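Local coordinates for protein DyP2 (Amycolatopsis sp. ATCC 39116, PDB 4G2C) that probably acts as a multifunctional dye-decolourising haem peroxidase, using its protoporphyrin iron to oxidise dyes and perhaps lignin-related compounds, at residues Gly75-Ala80 with Tyr124-Val129; Leu250-Val255 with Gly413-Phe418; Leu254-Ala259 with Val265-Tyr270; Glu366-His371 with Gln421-Asn426. All coordinates share one frame; numbering follows the deposited sequence.

Interaction 1: Gly75-Ala80 with Tyr124-Val129; sequences GDAAEA and YATLGV
L127 reaches from the last turn of helix 121-127 to the first turn of helix 77-88, where A77 and A80 receive it. Its CB points along the interface, neither toward nor away from helix 77-88. CG then lies beside the backbone N (chi1 -68°), which aims one branch of the isobutyl group at the partner helix. At the tip, CD1 continues the chain, anti to CA, while CD2 bends aside and makes the contact: CD2 sits 3.6 Å from A80 CB, an apolar touch, and 3.9 Å from A77 O. Lower down, A77 CB presses on the carbonyl of the preceding residue, 3.0 Å from T126 O, a close approach of methyl to carbonyl oxygen. T126 adds its CG2 methyl at longer range. No hydrogen bond crosses between the segments; D76 caps its own helix as the N-cap, its OD2 accepting from E79 N at 2.9 Å with an N-H...O angle of 155°. On the other side, G128 ends its helix in a Schellman motif with positive phi. Both helices lie within the DyP alpha+beta barrel domain: F74 of strand 66-74 touches A80, T126 and L127 alike, and R81 and L84, farther along helix 77-88, also pack on L127, so two helices and one sheet strand share this partly buried joint.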
loop_
_atom_site.group_PDB
_atom_site.type_symbol
_atom_site.label_atom_id
_atom_site.label_comp_id
_atom_site.label_asym_id
_atom_site.label_seq_id
_atom_site.Cartn_x
_atom_site.Cartn_y
_atom_site.Cartn_z
ATOM N N GLY A 75 23.900 -17.062 -0.167
ATOM C CA GLY A 75 24.723 -18.229 -0.463
ATOM C C GLY A 75 25.465 -18.813 0.735
ATOM O O GLY A 75 25.701 -20.022 0.792
ATOM N N ASP A 76 25.844 -17.959 1.686
ATOM C CA ASP A 76 26.551 -18.398 2.893
ATOM C C ASP A 76 26.077 -17.627 4.128
ATOM O O ASP A 76 25.965 -16.403 4.098
ATOM C CB ASP A 76 28.061 -18.238 2.717
ATOM C CG ASP A 76 28.833 -18.563 3.979
ATOM O OD1 ASP A 76 29.035 -19.762 4.265
ATOM O OD2 ASP A 76 29.237 -17.628 4.695
ATOM N N ALA A 77 25.803 -18.335 5.218
ATOM C CA ALA A 77 25.162 -17.694 6.369
ATOM C C ALA A 77 26.057 -16.654 7.035
ATOM O O ALA A 77 25.615 -15.535 7.320
ATOM C CB ALA A 77 24.689 -18.726 7.381
ATOM N N ALA A 78 27.314 -17.025 7.274
ATOM C CA ALA A 78 28.274 -16.120 7.910
ATOM C C ALA A 78 28.483 -14.845 7.096
ATOM O O ALA A 78 28.547 -13.736 7.649
ATOM C CB ALA A 78 29.615 -16.833 8.171
ATOM N N GLU A 79 28.583 -15.000 5.779
ATOM C CA GLU A 79 28.779 -13.844 4.923
ATOM C C GLU A 79 27.539 -12.953 4.890
ATOM O O GLU A 79 27.647 -11.735 4.759
ATOM C CB GLU A 79 29.192 -14.269 3.511
ATOM C CG GLU A 79 30.689 -14.545 3.357
ATOM C CD GLU A 79 31.038 -15.139 2.005
ATOM O OE1 GLU A 79 30.990 -14.403 0.993
ATOM O OE2 GLU A 79 31.351 -16.349 1.953
ATOM N N ALA A 80 26.362 -13.554 5.026
ATOM C CA ALA A 80 25.126 -12.776 4.983
ATOM C C ALA A 80 25.004 -11.923 6.235
ATOM O O ALA A 80 24.660 -10.743 6.155
ATOM C CB ALA A 80 23.919 -13.680 4.828
ATOM N N TYR A 124 15.652 -15.984 7.261
ATOM C CA TYR A 124 15.918 -16.272 8.669
ATOM C C TYR A 124 16.495 -17.680 8.809
ATOM O O TYR A 124 17.432 -17.907 9.577
ATOM C CB TYR A 124 14.642 -16.129 9.524
ATOM C CG TYR A 124 14.364 -14.710 9.984
ATOM C CD1 TYR A 124 14.948 -14.212 11.148
ATOM C CD2 TYR A 124 13.519 -13.867 9.258
ATOM C CE1 TYR A 124 14.711 -12.912 11.571
ATOM C CE2 TYR A 124 13.270 -12.572 9.679
ATOM C CZ TYR A 124 13.870 -12.098 10.836
ATOM O OH TYR A 124 13.638 -10.805 11.271
ATOM N N ALA A 125 15.933 -18.619 8.054
ATOM C CA ALA A 125 16.401 -19.997 8.092
ATOM C C ALA A 125 17.866 -20.099 7.649
ATOM O O ALA A 125 18.665 -20.774 8.291
ATOM C CB ALA A 125 15.492 -20.920 7.247
ATOM N N THR A 126 18.220 -19.423 6.563
ATOM C CA THR A 126 19.610 -19.409 6.106
ATOM C C THR A 126 20.556 -18.835 7.156
ATOM O O THR A 126 21.695 -19.277 7.290
ATOM C CB THR A 126 19.797 -18.580 4.824
ATOM O OG1 THR A 126 19.284 -19.302 3.704
ATOM C CG2 THR A 126 21.277 -18.314 4.580
ATOM N N LEU A 127 20.093 -17.823 7.874
ATOM C CA LEU A 127 20.917 -17.180 8.888
ATOM C C LEU A 127 20.963 -18.019 10.161
ATOM O O LEU A 127 21.804 -17.792 11.038
ATOM C CB LEU A 127 20.368 -15.783 9.212
ATOM C CG LEU A 127 20.457 -14.679 8.149
ATOM C CD1 LEU A 127 19.741 -13.433 8.621
ATOM C CD2 LEU A 127 21.909 -14.351 7.783
ATOM N N GLY A 128 20.047 -18.979 10.265
ATOM C CA GLY A 128 19.859 -19.738 11.492
ATOM C C GLY A 128 19.378 -18.895 12.674
ATOM O O GLY A 128 19.876 -19.041 13.791
ATOM N N VAL A 129 18.401 -18.019 12.441
ATOM C CA VAL A 129 17.942 -17.106 13.492
ATOM C C VAL A 129 16.458 -17.303 13.844
ATOM O O VAL A 129 15.636 -17.594 12.974
ATOM C CB VAL A 129 18.201 -15.626 13.085
ATOM C CG1 VAL A 129 17.495 -14.689 14.012
ATOM C CG2 VAL A 129 19.701 -15.322 13.037
#

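Interaction 2: Leu250-Val255 with Gly413-Phe418; sequences LEQVLV and GNQFEF. With ACT (acetate ion), chain E.
Q415 spans the space to Q252 with a single hydrogen bond, NE2 to the backbone O of Q252 at 2.9 Å. The bond is fairly straight, 162° at the hydrogen, and the acceptor lies close to the Q415 amide plane, although the donor is tilted 21° from the plane of the carbonyl it meets. Q415 gets there by an extended chain: CG stands beside the backbone N and the rest runs straight on. The same NE2 also donates to L372 O, so two carbonyls grip one buried amide nitrogen; Q252 NE2 donates to L372 O as well. Q415 is also the N-cap residue of helix 416-424, whose next residue, F416, lines the haem pocket, and the bond therefore ties the loop ahead of strand 255-256 to the start of a haem-side helix. Van der Waals contact is slight. Q252 CG lies 3.3 Å from Q415 NE2, and the two amides are turned 70° apart, so they do not stack. The third kind of contact involves an acetate ion, probably from the crystallisation liquor. N414 ND2 donates to its OXT at 2.8 Å, while its methyl carbon, CH3, rests 3.4 Å from E251 O and 3.5 Å from Q415 OE1.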
loop_
_atom_site.group_PDB
_atom_site.type_symbol
_atom_site.label_atom_id
_atom_site.label_comp_id
_atom_site.label_asym_id
_atom_site.label_seq_id
_atom_site.Cartn_x
_atom_site.Cartn_y
_atom_site.Cartn_z
ATOM N N LEU A 250 -0.130 1.884 17.722
ATOM C CA LEU A 250 1.125 1.265 17.310
ATOM C C LEU A 250 1.007 -0.235 17.044
ATOM O O LEU A 250 1.669 -0.764 16.143
ATOM C CB LEU A 250 2.223 1.519 18.341
ATOM C CG LEU A 250 2.608 2.981 18.563
ATOM C CD1 LEU A 250 3.787 3.072 19.540
ATOM C CD2 LEU A 250 2.952 3.636 17.238
ATOM N N GLU A 251 0.171 -0.928 17.809
ATOM C CA GLU A 251 -0.003 -2.370 17.593
ATOM C C GLU A 251 -0.555 -2.703 16.199
ATOM O O GLU A 251 -0.576 -3.863 15.798
ATOM C CB GLU A 251 -0.917 -2.978 18.658
ATOM C CG GLU A 251 -2.368 -2.522 18.531
ATOM C CD GLU A 251 -3.210 -2.896 19.745
ATOM O OE1 GLU A 251 -2.766 -3.751 20.539
ATOM O OE2 GLU A 251 -4.308 -2.332 19.908
ATOM N N GLN A 252 -1.042 -1.708 15.474
ATOM C CA GLN A 252 -1.574 -1.978 14.134
ATOM C C GLN A 252 -0.467 -2.057 13.060
ATOM O O GLN A 252 -0.750 -2.236 11.886
ATOM C CB GLN A 252 -2.646 -0.956 13.734
ATOM C CG GLN A 252 -3.553 -1.452 12.598
ATOM C CD GLN A 252 -4.966 -0.898 12.671
ATOM O OE1 GLN A 252 -5.487 -0.633 13.755
ATOM N NE2 GLN A 252 -5.587 -0.709 11.514
ATOM N N VAL A 253 0.792 -1.924 13.471
ATOM C CA VAL A 253 1.891 -1.978 12.520
ATOM C C VAL A 253 3.151 -2.562 13.150
ATOM O O VAL A 253 3.877 -3.300 12.500
ATOM C CB VAL A 253 2.173 -0.581 11.893
ATOM C CG1 VAL A 253 2.664 0.407 12.948
ATOM C CG2 VAL A 253 3.163 -0.696 10.751
ATOM N N LEU A 254 3.401 -2.256 14.421
ATOM C CA LEU A 254 4.633 -2.701 15.058
ATOM C C LEU A 254 4.511 -4.078 15.701
ATOM O O LEU A 254 3.460 -4.448 16.242
ATOM C CB LEU A 254 5.101 -1.702 16.103
ATOM C CG LEU A 254 5.441 -0.297 15.616
ATOM C CD1 LEU A 254 5.931 0.564 16.790
ATOM C CD2 LEU A 254 6.496 -0.353 14.512
ATOM N N VAL A 255 5.619 -4.809 15.649
ATOM C CA VAL A 255 5.737 -6.153 16.198
ATOM C C VAL A 255 7.080 -6.213 16.931
ATOM O O VAL A 255 8.092 -5.740 16.411
ATOM C CB VAL A 255 5.775 -7.203 15.054
ATOM C CG1 VAL A 255 5.819 -8.593 15.603
ATOM C CG2 VAL A 255 4.573 -7.033 14.099
ATOM N N GLY A 413 -2.171 -11.947 8.122
ATOM C CA GLY A 413 -3.422 -12.626 7.855
ATOM C C GLY A 413 -4.598 -11.707 8.114
ATOM O O GLY A 413 -5.633 -11.785 7.437
ATOM N N ASN A 414 -4.462 -10.831 9.102
ATOM C CA ASN A 414 -5.613 -10.038 9.531
ATOM C C ASN A 414 -5.679 -8.678 8.852
ATOM O O ASN A 414 -6.604 -7.911 9.092
ATOM C CB ASN A 414 -5.612 -9.847 11.053
ATOM C CG ASN A 414 -6.948 -9.323 11.581
ATOM O OD1 ASN A 414 -8.014 -9.867 11.266
ATOM N ND2 ASN A 414 -6.893 -8.263 12.377
ATOM N N GLN A 415 -4.683 -8.384 8.023
ATOM C CA GLN A 415 -4.562 -7.062 7.433
ATOM C C GLN A 415 -4.492 -7.149 5.906
ATOM O O GLN A 415 -5.541 -7.083 5.256
ATOM C CB GLN A 415 -3.390 -6.277 8.047
ATOM C CG GLN A 415 -3.735 -5.630 9.383
ATOM C CD GLN A 415 -2.550 -4.951 10.025
ATOM O OE1 GLN A 415 -1.544 -5.593 10.318
ATOM N NE2 GLN A 415 -2.649 -3.633 10.223
ATOM N N PHE A 416 -3.304 -7.331 5.319
ATOM C CA PHE A 416 -3.284 -7.437 3.853
ATOM C C PHE A 416 -4.156 -8.580 3.347
ATOM O O PHE A 416 -5.012 -8.370 2.497
ATOM C CB PHE A 416 -1.899 -7.592 3.224
ATOM C CG PHE A 416 -1.975 -8.119 1.808
ATOM C CD1 PHE A 416 -2.382 -7.290 0.770
ATOM C CD2 PHE A 416 -1.722 -9.461 1.535
ATOM C CE1 PHE A 416 -2.511 -7.770 -0.521
ATOM C CE2 PHE A 416 -1.841 -9.959 0.241
ATOM C CZ PHE A 416 -2.237 -9.108 -0.791
ATOM N N GLU A 417 -3.919 -9.790 3.856
ATOM C CA GLU A 417 -4.664 -10.958 3.382
ATOM C C GLU A 417 -6.151 -10.910 3.671
ATOM O O GLU A 417 -6.946 -11.332 2.851
ATOM C CB GLU A 417 -4.077 -12.256 3.927
ATOM C CG GLU A 417 -2.655 -12.518 3.465
ATOM C CD GLU A 417 -2.165 -13.851 3.944
ATOM O OE1 GLU A 417 -2.699 -14.325 4.981
ATOM O OE2 GLU A 417 -1.279 -14.432 3.272
ATOM N N PHE A 418 -6.525 -10.420 4.849
ATOM C CA PHE A 418 -7.933 -10.214 5.168
ATOM C C PHE A 418 -8.567 -9.313 4.101
ATOM O O PHE A 418 -9.612 -9.638 3.518
ATOM C CB PHE A 418 -8.069 -9.572 6.569
ATOM C CG PHE A 418 -9.435 -9.737 7.194
ATOM C CD1 PHE A 418 -10.450 -8.818 6.944
ATOM C CD2 PHE A 418 -9.705 -10.819 8.030
ATOM C CE1 PHE A 418 -11.718 -8.969 7.528
ATOM C CE2 PHE A 418 -10.965 -10.989 8.611
ATOM C CZ PHE A 418 -11.974 -10.058 8.355
HETATM C C ACT E . -4.102 -5.772 13.768
HETATM O O ACT E . -4.776 -5.084 14.584
HETATM O OXT ACT E . -4.695 -6.582 13.006
HETATM C CH3 ACT E . -2.623 -5.629 13.697
#

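Interaction 3: Leu254-Ala259 with Val265-Tyr270; sequences LVPDPA and VHFGSY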
loop_
_atom_site.group_PDB
_atom_site.type_symbol
_atom_site.label_atom_id
_atom_site.label_comp_id
_atom_site.label_asym_id
_atom_site.label_seq_id
_atom_site.Cartn_x
_atom_site.Cartn_y
_atom_site.Cartn_z
ATOM N N LEU A 254 3.401 -2.256 14.421
ATOM C CA LEU A 254 4.633 -2.701 15.058
ATOM C C LEU A 254 4.511 -4.078 15.701
ATOM O O LEU A 254 3.460 -4.448 16.242
ATOM C CB LEU A 254 5.101 -1.702 16.103
ATOM C CG LEU A 254 5.441 -0.297 15.616
ATOM C CD1 LEU A 254 5.931 0.564 16.790
ATOM C CD2 LEU A 254 6.496 -0.353 14.512
ATOM N N VAL A 255 5.619 -4.809 15.649
ATOM C CA VAL A 255 5.737 -6.153 16.198
ATOM C C VAL A 255 7.080 -6.213 16.931
ATOM O O VAL A 255 8.092 -5.740 16.411
ATOM C CB VAL A 255 5.775 -7.203 15.054
ATOM C CG1 VAL A 255 5.819 -8.593 15.603
ATOM C CG2 VAL A 255 4.573 -7.033 14.099
ATOM N N PRO A 256 7.093 -6.778 18.147
ATOM C CA PRO A 256 8.369 -6.986 18.837
ATOM C C PRO A 256 9.291 -7.799 17.937
ATOM O O PRO A 256 8.837 -8.754 17.317
ATOM C CB PRO A 256 7.976 -7.798 20.076
ATOM C CG PRO A 256 6.488 -7.458 20.304
ATOM C CD PRO A 256 5.923 -7.188 18.951
ATOM N N ASP A 257 10.557 -7.401 17.846
ATOM C CA ASP A 257 11.532 -8.101 17.021
ATOM C C ASP A 257 12.102 -9.297 17.793
ATOM O O ASP A 257 12.940 -9.135 18.675
ATOM C CB ASP A 257 12.646 -7.137 16.627
ATOM C CG ASP A 257 13.608 -7.739 15.635
ATOM O OD1 ASP A 257 13.431 -8.930 15.296
ATOM O OD2 ASP A 257 14.543 -7.024 15.208
ATOM N N PRO A 258 11.641 -10.514 17.469
ATOM C CA PRO A 258 11.903 -11.645 18.379
ATOM C C PRO A 258 13.382 -12.008 18.577
ATOM O O PRO A 258 13.760 -12.439 19.673
ATOM C CB PRO A 258 11.108 -12.809 17.756
ATOM C CG PRO A 258 10.829 -12.399 16.347
ATOM C CD PRO A 258 10.814 -10.889 16.311
ATOM N N ALA A 259 14.200 -11.838 17.545
ATOM C CA ALA A 259 15.621 -12.168 17.630
ATOM C C ALA A 259 16.487 -10.994 18.094
ATOM O O ALA A 259 17.702 -11.095 18.099
ATOM C CB ALA A 259 16.118 -12.680 16.283
ATOM N N VAL A 265 11.842 -3.267 23.446
ATOM C CA VAL A 265 12.113 -1.944 22.881
ATOM C C VAL A 265 12.571 -2.014 21.426
ATOM O O VAL A 265 12.694 -0.989 20.738
ATOM C CB VAL A 265 13.181 -1.167 23.697
ATOM C CG1 VAL A 265 12.753 -1.039 25.156
ATOM C CG2 VAL A 265 14.553 -1.833 23.579
ATOM N N HIS A 266 12.830 -3.226 20.964
ATOM C CA HIS A 266 13.290 -3.442 19.608
ATOM C C HIS A 266 12.164 -4.008 18.754
ATOM O O HIS A 266 11.721 -5.141 18.963
ATOM C CB HIS A 266 14.497 -4.359 19.636
ATOM C CG HIS A 266 15.669 -3.754 20.340
ATOM N ND1 HIS A 266 16.661 -4.510 20.927
ATOM C CD2 HIS A 266 16.005 -2.459 20.554
ATOM C CE1 HIS A 266 17.557 -3.705 21.473
ATOM N NE2 HIS A 266 17.182 -2.455 21.258
ATOM N N PHE A 267 11.707 -3.207 17.795
ATOM C CA PHE A 267 10.493 -3.522 17.043
ATOM C C PHE A 267 10.682 -3.603 15.534
ATOM O O PHE A 267 11.527 -2.918 14.959
ATOM C CB PHE A 267 9.394 -2.500 17.359
ATOM C CG PHE A 267 8.777 -2.682 18.715
ATOM C CD1 PHE A 267 9.419 -2.206 19.853
ATOM C CD2 PHE A 267 7.557 -3.339 18.851
ATOM C CE1 PHE A 267 8.856 -2.371 21.111
ATOM C CE2 PHE A 267 6.985 -3.518 20.102
ATOM C CZ PHE A 267 7.634 -3.031 21.239
ATOM N N GLY A 268 9.852 -4.423 14.894
ATOM C CA GLY A 268 9.824 -4.494 13.446
ATOM C C GLY A 268 8.406 -4.522 12.895
ATOM O O GLY A 268 7.441 -4.262 13.617
ATOM N N SER A 269 8.289 -4.828 11.606
ATOM C CA SER A 269 6.995 -4.948 10.975
ATOM C C SER A 269 7.056 -5.909 9.781
ATOM O O SER A 269 8.069 -5.978 9.093
ATOM C CB SER A 269 6.507 -3.557 10.540
ATOM O OG SER A 269 5.157 -3.605 10.123
ATOM N N TYR A 270 5.969 -6.649 9.558
ATOM C CA TYR A 270 5.788 -7.465 8.353
ATOM C C TYR A 270 5.511 -6.614 7.101
ATOM O O TYR A 270 4.829 -5.563 7.155
ATOM C CB TYR A 270 4.657 -8.485 8.541
ATOM C CG TYR A 270 4.924 -9.473 9.631
ATOM C CD1 TYR A 270 5.766 -10.568 9.418
ATOM C CD2 TYR A 270 4.355 -9.312 10.889
ATOM C CE1 TYR A 270 6.019 -11.478 10.432
ATOM C CE2 TYR A 270 4.595 -10.210 11.897
ATOM C CZ TYR A 270 5.431 -11.286 11.670
ATOM O OH TYR A 270 5.675 -12.185 12.686
#
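F267 lays its ring obliquely beside the backbone that runs from L254 to P256. CE2 comes within 4.0 Å of P256 CG, CD2 lies as far from L254 CB, and CD2 is also 3.5 Å from V255 O. The ring is placed there by a CG that stands beside the backbone N (chi1 -74°). P256 and F267 form a non-hydrogen-bonded antiparallel pair whose side chains diverge at their roots; even so, the proline ring and the phenyl touch, meeting at a slant. With an alanine at F267, the proline and leucine carbons would probably lose their apolar partner, and M50 of helix 45-53 would lose the ring it packs on. V255 and Y270 cross at about a right angle, the methyl CG2 set 3.9 Å from Y270 CE2; the tyrosine hydroxyl is held by D134 N, and its ring meets F483 edge-to-face. D257 turns CB against H266 O, while its carboxylate bonds to S486 OG. Three backbone bonds fix the register: V255 N to G268 O at 2.8 Å, G268 N back to V255 O at 2.7 Å (171° at the hydrogen), and D257 N to H266 O at 2.8 Å. V255 and G268 make the hydrogen-bonded pair of a short antiparallel beta hairpin, strands 255-256 and 267-278, through which the brief first strand joins the sheet that also holds strands 402-409 and 474-484.

Interaction 4: Glu366-His371 with Gln421-Asn426; sequences EEERKH and QIWANN. With ACT (acetate ion), chain B.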
loop_
_atom_site.group_PDB
_atom_site.type_symbol
_atom_site.label_atom_id
_atom_site.label_comp_id
_atom_site.label_asym_id
_atom_site.label_seq_id
_atom_site.Cartn_x
_atom_site.Cartn_y
_atom_site.Cartn_z
ATOM N N GLU A 366 -15.276 -0.611 15.470
ATOM C CA GLU A 366 -14.020 -0.608 16.206
ATOM C C GLU A 366 -13.170 -1.809 15.850
ATOM O O GLU A 366 -11.949 -1.749 15.956
ATOM C CB GLU A 366 -14.256 -0.605 17.726
ATOM C CG GLU A 366 -15.275 0.417 18.213
ATOM C CD GLU A 366 -16.672 -0.177 18.364
ATOM O OE1 GLU A 366 -16.907 -0.890 19.372
ATOM O OE2 GLU A 366 -17.527 0.069 17.476
ATOM N N GLU A 367 -13.807 -2.911 15.469
ATOM C CA GLU A 367 -13.058 -4.101 15.046
ATOM C C GLU A 367 -12.761 -4.069 13.544
ATOM O O GLU A 367 -11.722 -4.544 13.094
ATOM C CB GLU A 367 -13.826 -5.373 15.396
ATOM C CG GLU A 367 -14.031 -5.575 16.894
ATOM C CD GLU A 367 -12.713 -5.709 17.632
ATOM O OE1 GLU A 367 -11.886 -6.551 17.222
ATOM O OE2 GLU A 367 -12.504 -4.965 18.614
ATOM N N GLU A 368 -13.684 -3.497 12.777
ATOM C CA GLU A 368 -13.543 -3.425 11.334
ATOM C C GLU A 368 -12.257 -2.707 10.968
ATOM O O GLU A 368 -11.534 -3.150 10.075
ATOM C CB GLU A 368 -14.734 -2.706 10.698
ATOM C CG GLU A 368 -14.787 -2.823 9.176
ATOM C CD GLU A 368 -15.760 -1.833 8.564
ATOM O OE1 GLU A 368 -16.967 -2.155 8.493
ATOM O OE2 GLU A 368 -15.322 -0.722 8.175
ATOM N N ARG A 369 -11.961 -1.613 11.669
ATOM C CA ARG A 369 -10.811 -0.788 11.309
ATOM C C ARG A 369 -9.457 -1.418 11.679
ATOM O O ARG A 369 -8.408 -0.899 11.311
ATOM C CB ARG A 369 -10.938 0.634 11.880
ATOM C CG ARG A 369 -10.651 0.752 13.378
ATOM C CD ARG A 369 -11.067 2.142 13.899
ATOM N NE ARG A 369 -10.046 3.151 13.636
ATOM C CZ ARG A 369 -10.270 4.362 13.125
ATOM N NH1 ARG A 369 -11.497 4.762 12.810
ATOM N NH2 ARG A 369 -9.251 5.184 12.940
ATOM N N LYS A 370 -9.472 -2.539 12.389
ATOM C CA LYS A 370 -8.206 -3.155 12.772
ATOM C C LYS A 370 -7.540 -3.818 11.575
ATOM O O LYS A 370 -6.353 -4.100 11.621
ATOM C CB LYS A 370 -8.380 -4.149 13.915
ATOM C CG LYS A 370 -8.746 -3.487 15.242
ATOM C CD LYS A 370 -8.923 -4.513 16.351
ATOM C CE LYS A 370 -9.333 -3.843 17.663
ATOM N NZ LYS A 370 -9.389 -4.831 18.774
ATOM N N HIS A 371 -8.306 -4.037 10.502
ATOM C CA HIS A 371 -7.775 -4.667 9.291
ATOM C C HIS A 371 -7.038 -3.682 8.367
ATOM O O HIS A 371 -6.347 -4.096 7.427
ATOM C CB HIS A 371 -8.913 -5.342 8.531
ATOM C CG HIS A 371 -9.718 -6.287 9.364
ATOM N ND1 HIS A 371 -9.255 -7.530 9.735
ATOM C CD2 HIS A 371 -10.963 -6.176 9.888
ATOM C CE1 HIS A 371 -10.180 -8.146 10.457
ATOM N NE2 HIS A 371 -11.222 -7.343 10.564
ATOM N N GLN A 421 -8.569 -11.035 0.620
ATOM C CA GLN A 421 -9.384 -12.253 0.575
ATOM C C GLN A 421 -10.833 -12.054 1.039
ATOM O O GLN A 421 -11.773 -12.340 0.300
ATOM C CB GLN A 421 -8.727 -13.393 1.367
ATOM C CG GLN A 421 -9.566 -14.680 1.344
ATOM C CD GLN A 421 -9.044 -15.791 2.249
ATOM O OE1 GLN A 421 -7.905 -15.767 2.707
ATOM N NE2 GLN A 421 -9.894 -16.778 2.507
ATOM N N ILE A 422 -11.001 -11.554 2.258
ATOM C CA ILE A 422 -12.304 -11.492 2.921
ATOM C C ILE A 422 -13.134 -10.278 2.507
ATOM O O ILE A 422 -14.344 -10.243 2.717
ATOM C CB ILE A 422 -12.114 -11.416 4.450
ATOM C CG1 ILE A 422 -11.167 -12.523 4.906
ATOM C CG2 ILE A 422 -13.468 -11.439 5.187
ATOM C CD1 ILE A 422 -11.773 -13.917 4.808
ATOM N N TRP A 423 -12.478 -9.268 1.948
ATOM C CA TRP A 423 -13.177 -8.068 1.514
ATOM C C TRP A 423 -13.180 -7.951 -0.015
ATOM O O TRP A 423 -14.230 -8.092 -0.658
ATOM C CB TRP A 423 -12.580 -6.823 2.175
ATOM C CG TRP A 423 -12.943 -6.686 3.649
ATOM C CD1 TRP A 423 -13.793 -7.500 4.370
ATOM C CD2 TRP A 423 -12.492 -5.668 4.568
ATOM N NE1 TRP A 423 -13.884 -7.048 5.669
ATOM C CE2 TRP A 423 -13.098 -5.931 5.816
ATOM C CE3 TRP A 423 -11.637 -4.562 4.455
ATOM C CZ2 TRP A 423 -12.876 -5.129 6.940
ATOM C CZ3 TRP A 423 -11.415 -3.768 5.575
ATOM C CH2 TRP A 423 -12.040 -4.055 6.800
ATOM N N ALA A 424 -12.006 -7.731 -0.596
ATOM C CA ALA A 424 -11.921 -7.457 -2.030
ATOM C C ALA A 424 -12.479 -8.611 -2.873
ATOM O O ALA A 424 -13.337 -8.395 -3.740
ATOM C CB ALA A 424 -10.486 -7.107 -2.442
ATOM N N ASN A 425 -12.001 -9.825 -2.606
ATOM C CA ASN A 425 -12.390 -10.994 -3.381
ATOM C C ASN A 425 -13.778 -11.510 -3.031
ATOM O O ASN A 425 -14.279 -12.423 -3.670
ATOM C CB ASN A 425 -11.403 -12.144 -3.164
ATOM C CG ASN A 425 -10.037 -11.873 -3.768
ATOM O OD1 ASN A 425 -9.804 -10.834 -4.395
ATOM N ND2 ASN A 425 -9.114 -12.795 -3.547
ATOM N N ASN A 426 -14.384 -10.947 -1.997
ATOM C CA ASN A 426 -15.598 -11.517 -1.452
ATOM C C ASN A 426 -16.821 -10.865 -2.079
ATOM O O ASN A 426 -17.011 -9.651 -1.955
ATOM C CB ASN A 426 -15.591 -11.336 0.055
ATOM C CG ASN A 426 -16.772 -11.990 0.733
ATOM O OD1 ASN A 426 -17.712 -12.454 0.078
ATOM N ND2 ASN A 426 -16.737 -12.023 2.066
HETATM C C ACT B . -6.684 3.007 11.219
HETATM O O ACT B . -6.860 4.115 10.642
HETATM O OXT ACT B . -7.309 2.761 12.298
HETATM C CH3 ACT B . -5.739 2.013 10.610
#
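W423 sets the outer atoms of its six-membered ring, CZ2 and CH2, against E368 and H371, joining the turn of helix 416-424 that widens to a pi-type geometry to segment 366-371, which includes a 3-10 turn at its end. E368 O meets the ring edge near its plane, 3.4 Å from W423 CH2, and E368 CG lies 3.7 Å from CZ2. H371 approaches from roughly the same side: its CD2 is 3.7 Å from W423 CZ2, with CB near CH2. The imidazole and the six-membered ring are inclined at 73°, their centres 5.2 Å apart, an oblique packing and not a stack. The pair is buried, and the indole is about 7 Å from the haem at nearest atoms. A second shell holds these groups. E368 extends its carboxylate away from the indole to the backbone N of G358 and of G360, while H371 ND1 bonds to N414 O and F418 stacks on its ring. Next door, R369 sets CG between its backbone N and carbonyl carbon (chi1 76°) and bends at chi3, bringing NH2 to the carbonyls of D245 and S247. An acetate ion, probably from the crystallisation liquor, takes weak bonds from R369 NE and NH2. A leucine in place of R369 would probably leave the D245 and S247 carbonyl oxygens without their guanidinium donor and the acetate without its weak bonds. Farther out, K370 NZ makes a salt bridge with E367 OE2 at 3.1 Å, and N426 ND2 donates to I422 O, also at 3.1 Å.

In the fold
Interactions 2 and 3 share L254 and V255, and V253 O meets S269 OG at 2.7 Å, probably a hydrogen bond; their centres are about 12 Å apart. Interactions 2 and 4 both draw on helix 416-424 and lie about 11 Å apart between centres, bridged by probable bonds from H371 ND1 to N414 O and from Q252 NE2 to R369 O, each 2.8 Å. Both lie near the haem: F416 touches it, and the side chains of W423 and Q415 are about 7 and 9 Å from it at nearest atoms. Interaction 1, peripheral, touches interaction 3 through V129 CG1 and A259 CB (3.3 Å) but lies about 36 Å from interaction 4 between centres.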